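Local coordinates for early transcribed membrane protein 13 (Plasmodium falciparum, PDB 2VWA) that is a sporozoite membrane protein (UIS3) probably needed for liver-stage development of the malaria parasite, whose soluble domain binds phosphatidylethanolamine, at residues P9-K14 / F60-Q65; N16-I21 / S71-Q76; I30-I35 / M82-H87. All blocks are in the same frame, centred on the assembly; numbering follows the deposited sequence.

Contact 1. Residues P9-K14 / F60-Q65; sequences PIIENK and FVQGLQ
The amide of Q62 reaches out from helix 54-67 and meets the backbone of I11 in the extended loop ahead of helix 21-41. Its CG stands anti to the carbonyl carbon (chi1 -75°) and the chain then runs straight out, which carries the amide clear of its own helix. There CD of Q62 lies 3.5 Å from O of I11, with the backbone N of the same residue beside it, so the whole amide group sits against both polar backbone atoms of a single loop residue. The I10 side chain crosses that of Q62 at about a right angle and lays its CG2 methyl by the amide, while CG1 of I11 comes up obliquely beside it.

A second pair of amides meets farther along. N13 and Q65 also cross at about a right angle, yet their amide planes are only 27° apart. ND2 of N13 comes within 3.6 Å of OE1 of Q65, but each group is held mainly by other partners. NE2 of Q65 donates to O of V61 at 3.1 Å, arriving above the carbonyl plane, and the helical N-H of Q65 reaches the same oxygen from the opposite face.

Both amides turn toward the start of helix 74-99: each donates to E77, while N13 also reaches the backbone O of L72 and Q65 accepts from L72 N. Bonds from NE2 to V61 and E77, with OE1 held by L72, fix the rotation of the Q65 amide. The loop lies along helix 54-67, which itself packs on helices 21-41 and 74-99.

Contact 2. Residues N16-I21 / S71-Q76; sequences NVDVSI and SLSKYQ
Q76 and D18 meet at the start of helix 74-99, where S73 and Q76 form a capping box that the loop 16-21 lies across. S73 occupies the N-cap position: its OG accepts from N of Q76 at 3.2 Å, and its own backbone N-H returns a nearly straight bond (175°) to OE1 of Q76.

The hydrogen bonds across the contact are built on the same two side chains. The extended side chain of Q76 presents an amide that offers both its oxygen and its nitrogen to the backbone of V19. N of V19 donates to OE1 of Q76 at 3.0 Å, in the carbonyl plane and on a lone pair, while NE2 of Q76 donates to O of V19 at 2.8 Å. That second acceptor lies almost exactly in the Q76 amide plane, although the donor is tilted from the V19 carbonyl plane. With V19 N and S73 N both bound to OE1, the flat group has little freedom to rotate, and it joins the loop backbone to the helix cap. S73 adds a link to D18: with OG set between the backbone N and the carbonyl carbon (chi1 68°), its hydroxyl donates to OD1 of D18, a bond modelled so short that its exact length is doubtful. K74 bonds through NZ to O of N13.

The nonpolar part of the contact centres on V19. Its CG1 comes close to the backbone O of S71, and Y24 of helix 21-41 packs on V19 and Q76. CB of D18 rests beside the amide of Q76, with carboxylate and amide planes 42° apart. V19 CG2 lies against that amide too, and touches CD1 of L72 at 3.9 Å.

Contact 3. Residues I30-I35 / M82-H87; sequences IARLSI and MDLKYH. With PTY (phosphatidylethanolamine), chain G.
Segments 30-35 and 82-87, one from each of helices 21-41 and 74-99, cross at -47° with their axes 9.9 Å apart at closest approach, the CA atoms of R32 and L84 lying nearest across the pair. The R32 side chain runs extended from CG to NE and crosses D83 at about a right angle, yet guanidinium and carboxylate end up nearly coplanar, 11° apart. The grip is side-on and bidentate: NE of R32 bonds to OD1 of D83 at 2.6 Å, and NH2 of R32 to OD2 of D83 at the same distance, each oxygen using its syn lone pair. The two bonds fix the guanidinium's rotation and keep it in the carboxylate plane.

The aliphatic part of R32 lies over one face of the H87 imidazole, in a CH-pi contact with CG of R32 3.9 Å from the ring centroid. NE2 of H87 is hydrogen-bonded to OE1 of Q36, one turn beyond R32.

R32 and D83 both belong to the phosphatidylethanolamine pocket, with M82 and Y86. An acyl chain passes over a face of the R32 guanidinium at C21, runs by Y86 at C24, comes within 3.1 Å of OD2 of D83 at C27 and ends near selenomethionine M82. The low-dielectric lipid would probably strengthen the ion pair.

Away from the lipid, L84 fits between A31 and I35, its CD1 3.9 Å from CB of A31. Helix 54-67 completes this packing, with L64 on A31, F60 on I35 and V61 on L84.

How the contacts relate
Contact 3 is the buried one, near the centre of the chain; contact 1 lies at the surface and contact 2 is partly buried. Contacts 1 and 2 place successive parts of the same N-terminal loop against helix 54-67 and the start of helix 74-99, and they rely on amides meeting backbone groups. Contact 3, between two helices, instead combines an ion pair, an imidazole face and aliphatic packing beside the lipid. Contacts 1 and 2 touch through L72 and K74, and helix 54-67 links contact 1 to contact 3. Contacts 2 and 3 share helix 74-99 but do not touch, their nearest atoms about 7 Å apart.

Contact 1. Residues P9-K14 / F60-Q65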
loop_
_atom_site.group_PDB
_atom_site.type_symbol
_atom_site.label_atom_id
_atom_site.label_comp_id
_atom_site.label_asym_id
_atom_site.label_seq_id
_atom_site.Cartn_x
_atom_site.Cartn_y
_atom_site.Cartn_z
ATOM N N PRO A 9 6.365 -11.974 6.712
ATOM C CA PRO A 9 7.553 -11.246 6.274
ATOM C C PRO A 9 7.443 -10.891 4.794
ATOM O O PRO A 9 6.621 -11.446 4.081
ATOM C CB PRO A 9 8.692 -12.255 6.483
ATOM C CG PRO A 9 8.119 -13.351 7.305
ATOM C CD PRO A 9 6.664 -13.381 7.034
ATOM N N ILE A 10 8.279 -9.964 4.356
ATOM C CA ILE A 10 8.329 -9.536 2.973
ATOM C C ILE A 10 9.132 -10.546 2.162
ATOM O O ILE A 10 10.203 -11.001 2.610
ATOM C CB ILE A 10 8.952 -8.136 2.878
ATOM C CG1 ILE A 10 7.942 -7.094 3.351
ATOM C CG2 ILE A 10 9.426 -7.825 1.457
ATOM C CD1 ILE A 10 8.564 -5.742 3.632
ATOM N N ILE A 11 8.610 -10.896 0.983
ATOM C CA ILE A 11 9.291 -11.820 0.062
ATOM C C ILE A 11 9.733 -11.099 -1.203
ATOM O O ILE A 11 9.141 -10.106 -1.593
ATOM C CB ILE A 11 8.443 -13.087 -0.239
ATOM C CG1 ILE A 11 7.181 -12.754 -1.034
ATOM C CG2 ILE A 11 8.010 -13.761 1.064
ATOM C CD1 ILE A 11 6.322 -13.990 -1.400
ATOM N N GLU A 12 10.804 -11.569 -1.821
ATOM C CA GLU A 12 11.272 -10.985 -3.078
ATOM C C GLU A 12 10.225 -11.323 -4.170
ATOM O O GLU A 12 9.835 -12.485 -4.315
ATOM C CB GLU A 12 12.658 -11.553 -3.429
ATOM C CG GLU A 12 13.456 -10.780 -4.498
ATOM C CD GLU A 12 14.499 -11.666 -5.236
ATOM O OE1 GLU A 12 15.499 -11.117 -5.771
ATOM O OE2 GLU A 12 14.322 -12.917 -5.300
ATOM N N ASN A 13 9.739 -10.310 -4.886
ATOM C CA ASN A 13 8.906 -10.531 -6.063
ATOM C C ASN A 13 9.850 -10.960 -7.158
ATOM O O ASN A 13 10.781 -10.221 -7.492
ATOM C CB ASN A 13 8.169 -9.250 -6.482
ATOM C CG ASN A 13 7.056 -9.506 -7.523
ATOM O OD1 ASN A 13 7.259 -10.203 -8.517
ATOM N ND2 ASN A 13 5.878 -8.931 -7.285
ATOM N N LYS A 14 9.627 -12.157 -7.700
ATOM C CA LYS A 14 10.466 -12.678 -8.780
ATOM C C LYS A 14 9.744 -12.729 -10.130
ATOM O O LYS A 14 10.301 -13.192 -11.132
ATOM C CB LYS A 14 10.987 -14.065 -8.429
ATOM C CG LYS A 14 12.247 -14.057 -7.613
ATOM C CD LYS A 14 12.376 -15.381 -6.876
ATOM C CE LYS A 14 13.698 -15.464 -6.140
ATOM N NZ LYS A 14 13.522 -16.161 -4.833
ATOM N N PHE A 60 1.670 -4.340 2.552
ATOM C CA PHE A 60 0.334 -4.078 2.013
ATOM C C PHE A 60 0.168 -4.431 0.535
ATOM O O PHE A 60 -0.846 -5.002 0.140
ATOM C CB PHE A 60 -0.073 -2.618 2.234
ATOM C CG PHE A 60 -1.373 -2.490 2.905
ATOM C CD1 PHE A 60 -2.551 -2.542 2.170
ATOM C CD2 PHE A 60 -1.440 -2.389 4.291
ATOM C CE1 PHE A 60 -3.785 -2.466 2.817
ATOM C CE2 PHE A 60 -2.675 -2.318 4.933
ATOM C CZ PHE A 60 -3.841 -2.364 4.199
ATOM N N VAL A 61 1.166 -4.086 -0.266
ATOM C CA VAL A 61 1.125 -4.365 -1.689
ATOM C C VAL A 61 1.253 -5.883 -1.920
ATOM O O VAL A 61 0.615 -6.438 -2.818
ATOM C CB VAL A 61 2.218 -3.545 -2.480
ATOM C CG1 VAL A 61 2.331 -4.019 -3.914
ATOM C CG2 VAL A 61 1.907 -2.042 -2.443
ATOM N N GLN A 62 2.057 -6.543 -1.089
ATOM C CA GLN A 62 2.236 -7.980 -1.197
ATOM C C GLN A 62 0.999 -8.777 -0.787
ATOM O O GLN A 62 0.656 -9.752 -1.451
ATOM C CB GLN A 62 3.505 -8.449 -0.475
ATOM C CG GLN A 62 4.746 -8.086 -1.295
ATOM C CD GLN A 62 6.059 -8.662 -0.800
ATOM O OE1 GLN A 62 7.116 -8.360 -1.372
ATOM N NE2 GLN A 62 6.012 -9.494 0.256
ATOM N N GLY A 63 0.334 -8.331 0.281
ATOM C CA GLY A 63 -0.847 -9.000 0.805
ATOM C C GLY A 63 -1.960 -8.860 -0.194
ATOM O O GLY A 63 -2.680 -9.818 -0.523
ATOM N N LEU A 64 -2.062 -7.665 -0.739
ATOM C CA LEU A 64 -3.135 -7.334 -1.641
ATOM C C LEU A 64 -2.977 -8.102 -2.926
ATOM O O LEU A 64 -3.967 -8.545 -3.496
ATOM C CB LEU A 64 -3.143 -5.842 -1.875
ATOM C CG LEU A 64 -4.471 -5.121 -1.848
ATOM C CD1 LEU A 64 -5.568 -5.833 -0.984
ATOM C CD2 LEU A 64 -4.160 -3.717 -1.352
ATOM N N GLN A 65 -1.742 -8.316 -3.361
ATOM C CA GLN A 65 -1.511 -9.174 -4.523
ATOM C C GLN A 65 -2.002 -10.604 -4.311
ATOM O O GLN A 65 -2.706 -11.140 -5.181
ATOM C CB GLN A 65 -0.047 -9.163 -4.970
ATOM C CG GLN A 65 0.339 -7.942 -5.742
ATOM C CD GLN A 65 1.824 -7.846 -5.987
ATOM O OE1 GLN A 65 2.350 -8.464 -6.900
ATOM N NE2 GLN A 65 2.509 -7.044 -5.186
#

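Contact 2. Residues N16-I21 / S71-Q76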
loop_
_atom_site.group_PDB
_atom_site.type_symbol
_atom_site.label_atom_id
_atom_site.label_comp_id
_atom_site.label_asym_id
_atom_site.label_seq_id
_atom_site.Cartn_x
_atom_site.Cartn_y
_atom_site.Cartn_z
ATOM N N ASN A 16 8.888 -11.071 -13.383
ATOM C CA ASN A 16 9.221 -9.950 -14.293
ATOM C C ASN A 16 8.304 -9.738 -15.499
ATOM O O ASN A 16 8.687 -9.070 -16.442
ATOM C CB ASN A 16 10.701 -9.930 -14.718
ATOM C CG ASN A 16 11.661 -10.121 -13.529
ATOM O OD1 ASN A 16 11.686 -11.186 -12.895
ATOM N ND2 ASN A 16 12.447 -9.089 -13.227
ATOM N N VAL A 17 7.085 -10.260 -15.432
ATOM C CA VAL A 17 6.093 -10.072 -16.492
ATOM C C VAL A 17 4.974 -9.104 -16.050
ATOM O O VAL A 17 4.108 -9.479 -15.257
ATOM C CB VAL A 17 5.456 -11.424 -16.897
ATOM C CG1 VAL A 17 4.473 -11.238 -18.051
ATOM C CG2 VAL A 17 6.554 -12.417 -17.295
ATOM N N ASP A 18 5.014 -7.871 -16.553
ATOM C CA ASP A 18 4.060 -6.831 -16.170
ATOM C C ASP A 18 2.596 -7.216 -16.450
ATOM O O ASP A 18 2.306 -7.873 -17.474
ATOM C CB ASP A 18 4.324 -5.531 -16.949
ATOM C CG ASP A 18 5.652 -4.868 -16.612
ATOM O OD1 ASP A 18 6.274 -5.194 -15.578
ATOM O OD2 ASP A 18 6.071 -3.980 -17.399
ATOM N N VAL A 19 1.683 -6.801 -15.558
ATOM C CA VAL A 19 0.262 -6.781 -15.913
ATOM C C VAL A 19 0.028 -5.513 -16.753
ATOM O O VAL A 19 0.878 -4.628 -16.783
ATOM C CB VAL A 19 -0.677 -6.765 -14.670
ATOM C CG1 VAL A 19 -0.451 -7.974 -13.774
ATOM C CG2 VAL A 19 -0.560 -5.380 -13.886
ATOM N N SER A 20 -1.108 -5.419 -17.435
ATOM C CA SER A 20 -1.405 -4.231 -18.241
ATOM C C SER A 20 -1.550 -2.952 -17.409
ATOM O O SER A 20 -1.853 -3.000 -16.212
ATOM C CB SER A 20 -2.704 -4.435 -19.022
ATOM O OG SER A 20 -3.799 -4.518 -18.131
ATOM N N ILE A 21 -1.367 -1.810 -18.049
ATOM C CA ILE A 21 -1.569 -0.530 -17.381
ATOM C C ILE A 21 -2.975 -0.389 -16.732
ATOM O O ILE A 21 -3.080 0.061 -15.585
ATOM C CB ILE A 21 -1.229 0.659 -18.326
ATOM C CG1 ILE A 21 0.291 0.659 -18.621
ATOM C CG2 ILE A 21 -1.650 1.999 -17.703
ATOM C CD1 ILE A 21 0.815 1.859 -19.534
ATOM N N SER A 71 -0.625 -10.868 -9.893
ATOM C CA SER A 71 0.794 -10.828 -9.666
ATOM C C SER A 71 1.446 -9.717 -10.482
ATOM O O SER A 71 1.698 -9.870 -11.687
ATOM C CB SER A 71 1.438 -12.191 -9.948
ATOM O OG SER A 71 2.853 -12.067 -9.914
ATOM N N LEU A 72 1.713 -8.602 -9.805
ATOM C CA LEU A 72 2.472 -7.488 -10.365
ATOM C C LEU A 72 3.864 -7.964 -10.635
ATOM O O LEU A 72 4.314 -8.928 -10.023
ATOM C CB LEU A 72 2.526 -6.338 -9.362
ATOM C CG LEU A 72 1.503 -5.198 -9.506
ATOM C CD1 LEU A 72 0.163 -5.635 -10.028
ATOM C CD2 LEU A 72 1.337 -4.360 -8.217
ATOM N N SER A 73 4.548 -7.310 -11.566
ATOM C CA SER A 73 5.984 -7.516 -11.680
ATOM C C SER A 73 6.758 -6.774 -10.580
ATOM O O SER A 73 6.216 -5.852 -9.946
ATOM C CB SER A 73 6.462 -7.081 -13.051
ATOM O OG SER A 73 6.348 -5.693 -13.181
ATOM N N LYS A 74 8.018 -7.176 -10.357
ATOM C CA LYS A 74 8.857 -6.564 -9.326
ATOM C C LYS A 74 8.862 -5.065 -9.534
ATOM O O LYS A 74 8.633 -4.291 -8.587
ATOM C CB LYS A 74 10.297 -7.091 -9.365
ATOM C CG LYS A 74 11.095 -6.824 -8.064
ATOM C CD LYS A 74 12.616 -6.763 -8.283
ATOM C CE LYS A 74 13.328 -8.118 -8.045
ATOM N NZ LYS A 74 13.093 -9.169 -9.113
ATOM N N TYR A 75 9.077 -4.654 -10.782
ATOM C CA TYR A 75 9.093 -3.233 -11.109
ATOM C C TYR A 75 7.735 -2.568 -10.811
ATOM O O TYR A 75 7.695 -1.410 -10.361
ATOM C CB TYR A 75 9.578 -2.997 -12.558
ATOM C CG TYR A 75 9.126 -1.695 -13.199
ATOM C CD1 TYR A 75 9.930 -0.542 -13.192
ATOM C CD2 TYR A 75 7.898 -1.629 -13.850
ATOM C CE1 TYR A 75 9.478 0.648 -13.810
ATOM C CE2 TYR A 75 7.451 -0.473 -14.447
ATOM C CZ TYR A 75 8.222 0.645 -14.420
ATOM O OH TYR A 75 7.692 1.745 -15.049
ATOM N N GLN A 76 6.636 -3.298 -11.029
ATOM C CA GLN A 76 5.318 -2.738 -10.803
ATOM C C GLN A 76 5.014 -2.654 -9.327
ATOM O O GLN A 76 4.326 -1.758 -8.901
ATOM C CB GLN A 76 4.239 -3.546 -11.505
ATOM C CG GLN A 76 3.901 -3.028 -12.879
ATOM C CD GLN A 76 3.159 -4.039 -13.723
ATOM O OE1 GLN A 76 3.256 -5.237 -13.492
ATOM N NE2 GLN A 76 2.407 -3.562 -14.699
#

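Contact 3. Residues I30-I35 / M82-H87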
loop_
_atom_site.group_PDB
_atom_site.type_symbol
_atom_site.label_atom_id
_atom_site.label_comp_id
_atom_site.label_asym_id
_atom_site.label_seq_id
_atom_site.Cartn_x
_atom_site.Cartn_y
_atom_site.Cartn_z
ATOM N N ILE A 30 -7.405 0.497 -5.817
ATOM C CA ILE A 30 -7.910 -0.358 -4.754
ATOM C C ILE A 30 -6.940 -0.353 -3.549
ATOM O O ILE A 30 -7.396 -0.156 -2.414
ATOM C CB ILE A 30 -8.136 -1.808 -5.276
ATOM C CG1 ILE A 30 -9.245 -1.818 -6.342
ATOM C CG2 ILE A 30 -8.442 -2.755 -4.110
ATOM C CD1 ILE A 30 -9.425 -3.151 -7.108
ATOM N N ALA A 31 -5.636 -0.553 -3.807
ATOM C CA ALA A 31 -4.582 -0.509 -2.773
ATOM C C ALA A 31 -4.567 0.827 -2.033
ATOM O O ALA A 31 -4.386 0.859 -0.800
ATOM C CB ALA A 31 -3.179 -0.815 -3.370
ATOM N N ARG A 32 -4.804 1.915 -2.787
ATOM C CA ARG A 32 -4.929 3.255 -2.189
ATOM C C ARG A 32 -6.003 3.338 -1.129
ATOM O O ARG A 32 -5.734 3.753 -0.001
ATOM C CB ARG A 32 -5.163 4.335 -3.244
ATOM C CG ARG A 32 -3.887 4.845 -3.867
ATOM C CD ARG A 32 -4.176 6.052 -4.753
ATOM N NE ARG A 32 -3.111 6.198 -5.718
ATOM C CZ ARG A 32 -3.240 6.745 -6.918
ATOM N NH1 ARG A 32 -4.405 7.227 -7.303
ATOM N NH2 ARG A 32 -2.185 6.823 -7.726
ATOM N N LEU A 33 -7.234 2.951 -1.482
ATOM C CA LEU A 33 -8.337 3.072 -0.519
ATOM C C LEU A 33 -8.163 2.084 0.609
ATOM O O LEU A 33 -8.550 2.337 1.732
ATOM C CB LEU A 33 -9.713 2.901 -1.181
ATOM C CG LEU A 33 -10.033 4.032 -2.179
ATOM C CD1 LEU A 33 -11.142 3.601 -3.138
ATOM C CD2 LEU A 33 -10.393 5.357 -1.466
ATOM N N SER A 34 -7.548 0.960 0.322
ATOM C CA SER A 34 -7.480 -0.077 1.319
ATOM C C SER A 34 -6.504 0.264 2.453
ATOM O O SER A 34 -6.769 0.002 3.617
ATOM C CB SER A 34 -7.188 -1.413 0.639
ATOM O OG SER A 34 -6.677 -2.360 1.555
ATOM N N ILE A 35 -5.383 0.870 2.114
ATOM C CA ILE A 35 -4.396 1.198 3.108
ATOM C C ILE A 35 -4.817 2.518 3.768
ATOM O O ILE A 35 -4.455 2.804 4.901
ATOM C CB ILE A 35 -2.947 1.262 2.482
ATOM C CG1 ILE A 35 -1.879 1.080 3.555
ATOM C CG2 ILE A 35 -2.711 2.555 1.670
ATOM C CD1 ILE A 35 -0.445 1.095 2.987
HETATM N N MSE A 82 5.775 3.100 -3.983
HETATM C CA MSE A 82 5.991 4.545 -4.112
HETATM C C MSE A 82 4.659 5.321 -4.194
HETATM O O MSE A 82 4.512 6.389 -3.592
HETATM C CB MSE A 82 6.895 4.856 -5.313
HETATM C CG MSE A 82 8.360 4.457 -5.109
HETATM SE SE MSE A 82 9.060 5.132 -3.367
HETATM C CE MSE A 82 8.802 7.080 -3.691
ATOM N N ASP A 83 3.694 4.762 -4.918
ATOM C CA ASP A 83 2.410 5.402 -5.095
ATOM C C ASP A 83 1.647 5.457 -3.777
ATOM O O ASP A 83 1.124 6.480 -3.403
ATOM C CB ASP A 83 1.612 4.678 -6.181
ATOM C CG ASP A 83 0.340 5.406 -6.556
ATOM O OD1 ASP A 83 -0.582 5.525 -5.703
ATOM O OD2 ASP A 83 0.244 5.869 -7.718
ATOM N N LEU A 84 1.604 4.346 -3.069
ATOM C CA LEU A 84 0.998 4.313 -1.734
ATOM C C LEU A 84 1.629 5.292 -0.761
ATOM O O LEU A 84 0.925 5.906 0.023
ATOM C CB LEU A 84 1.022 2.889 -1.158
ATOM C CG LEU A 84 -0.268 2.098 -1.372
ATOM C CD1 LEU A 84 -0.888 2.320 -2.732
ATOM C CD2 LEU A 84 -0.009 0.638 -1.123
ATOM N N LYS A 85 2.938 5.464 -0.829
ATOM C CA LYS A 85 3.610 6.500 -0.055
ATOM C C LYS A 85 3.062 7.894 -0.316
ATOM O O LYS A 85 2.714 8.607 0.622
ATOM C CB LYS A 85 5.113 6.478 -0.308
ATOM C CG LYS A 85 5.907 7.443 0.579
ATOM C CD LYS A 85 7.374 7.237 0.385
ATOM C CE LYS A 85 8.152 8.393 0.964
ATOM N NZ LYS A 85 9.498 8.461 0.332
ATOM N N TYR A 86 2.968 8.277 -1.575
ATOM C CA TYR A 86 2.508 9.571 -1.928
ATOM C C TYR A 86 1.063 9.753 -1.406
ATOM O O TYR A 86 0.726 10.805 -0.817
ATOM C CB TYR A 86 2.609 9.786 -3.457
ATOM C CG TYR A 86 2.358 11.219 -3.925
ATOM C CD1 TYR A 86 1.409 11.505 -4.915
ATOM C CD2 TYR A 86 3.057 12.297 -3.353
ATOM C CE1 TYR A 86 1.177 12.835 -5.353
ATOM C CE2 TYR A 86 2.848 13.623 -3.771
ATOM C CZ TYR A 86 1.901 13.889 -4.761
ATOM O OH TYR A 86 1.694 15.211 -5.140
ATOM N N HIS A 87 0.235 8.730 -1.604
ATOM C CA HIS A 87 -1.125 8.773 -1.191
ATOM C C HIS A 87 -1.212 8.931 0.337
ATOM O O HIS A 87 -1.907 9.820 0.825
ATOM C CB HIS A 87 -1.852 7.504 -1.659
ATOM C CG HIS A 87 -3.307 7.477 -1.309
ATOM N ND1 HIS A 87 -4.241 8.272 -1.942
ATOM C CD2 HIS A 87 -3.991 6.748 -0.394
ATOM C CE1 HIS A 87 -5.437 8.030 -1.441
ATOM N NE2 HIS A 87 -5.317 7.107 -0.500
HETATM C C1 PTY G . -11.835 10.996 1.211
HETATM C C2 PTY G . -13.085 11.663 7.261
HETATM C C3 PTY G . -12.087 10.513 7.156
HETATM O O4 PTY G . -11.345 10.912 -0.127
HETATM C C5 PTY G . -11.169 11.632 3.521
HETATM C C6 PTY G . -10.659 11.130 2.171
HETATM O O7 PTY G . -9.693 12.038 1.631
HETATM C C8 PTY G . -8.295 11.641 1.825
HETATM O O10 PTY G . -7.923 11.242 2.918
HETATM C C11 PTY G . -7.296 11.735 0.690
HETATM C C12 PTY G . -7.240 13.169 0.164
HETATM C C13 PTY G . -5.971 13.470 -0.631
HETATM C C14 PTY G . -6.004 12.877 -2.036
HETATM C C15 PTY G . -6.326 13.925 -3.099
HETATM C C16 PTY G . -6.796 13.276 -4.400
HETATM C C17 PTY G . -5.601 12.936 -5.289
HETATM C C18 PTY G . -6.017 12.234 -6.575
HETATM C C19 PTY G . -4.905 12.319 -7.615
HETATM C C20 PTY G . -4.261 10.954 -7.853
HETATM C C21 PTY G . -2.837 10.881 -7.310
HETATM C C22 PTY G . -1.827 11.479 -8.288
HETATM C C23 PTY G . -0.964 10.416 -8.961
HETATM C C24 PTY G . 0.413 10.296 -8.307
HETATM C C25 PTY G . 0.984 8.910 -8.590
HETATM C C26 PTY G . 2.192 8.567 -7.724
HETATM C C27 PTY G . 2.885 7.351 -8.322
HETATM C C28 PTY G . 4.371 7.278 -8.000
HETATM C C29 PTY G . 4.894 5.903 -8.367
HETATM C C30 PTY G . -11.724 11.899 -1.130
HETATM C C31 PTY G . -11.118 13.288 -1.115
HETATM O O30 PTY G . -12.537 11.583 -1.982
HETATM C C32 PTY G . -10.161 13.477 -2.288
HETATM C C33 PTY G . -9.896 14.961 -2.534
HETATM C C34 PTY G . -10.011 15.318 -4.016
HETATM C C35 PTY G . -9.358 16.672 -4.299
HETATM C C36 PTY G . -10.260 17.541 -5.173
HETATM C C37 PTY G . -9.693 17.695 -6.580
HETATM C C38 PTY G . -10.811 17.829 -7.610
HETATM C C39 PTY G . -10.889 16.606 -8.523
HETATM C C40 PTY G . -10.590 16.972 -9.979
HETATM C C41 PTY G . -10.133 15.754 -10.780
HETATM C C42 PTY G . -8.683 15.897 -11.241
HETATM C C43 PTY G . -8.439 15.140 -12.545
HETATM C C44 PTY G . -7.179 14.298 -12.467
HETATM P P1 PTY G . -12.304 9.504 4.685
HETATM O O11 PTY G . -12.591 9.500 6.278
HETATM O O12 PTY G . -11.776 8.139 4.304
HETATM O O13 PTY G . -13.540 10.029 3.988
HETATM O O14 PTY G . -11.107 10.583 4.492
HETATM N N1 PTY G . -13.671 11.671 8.587
#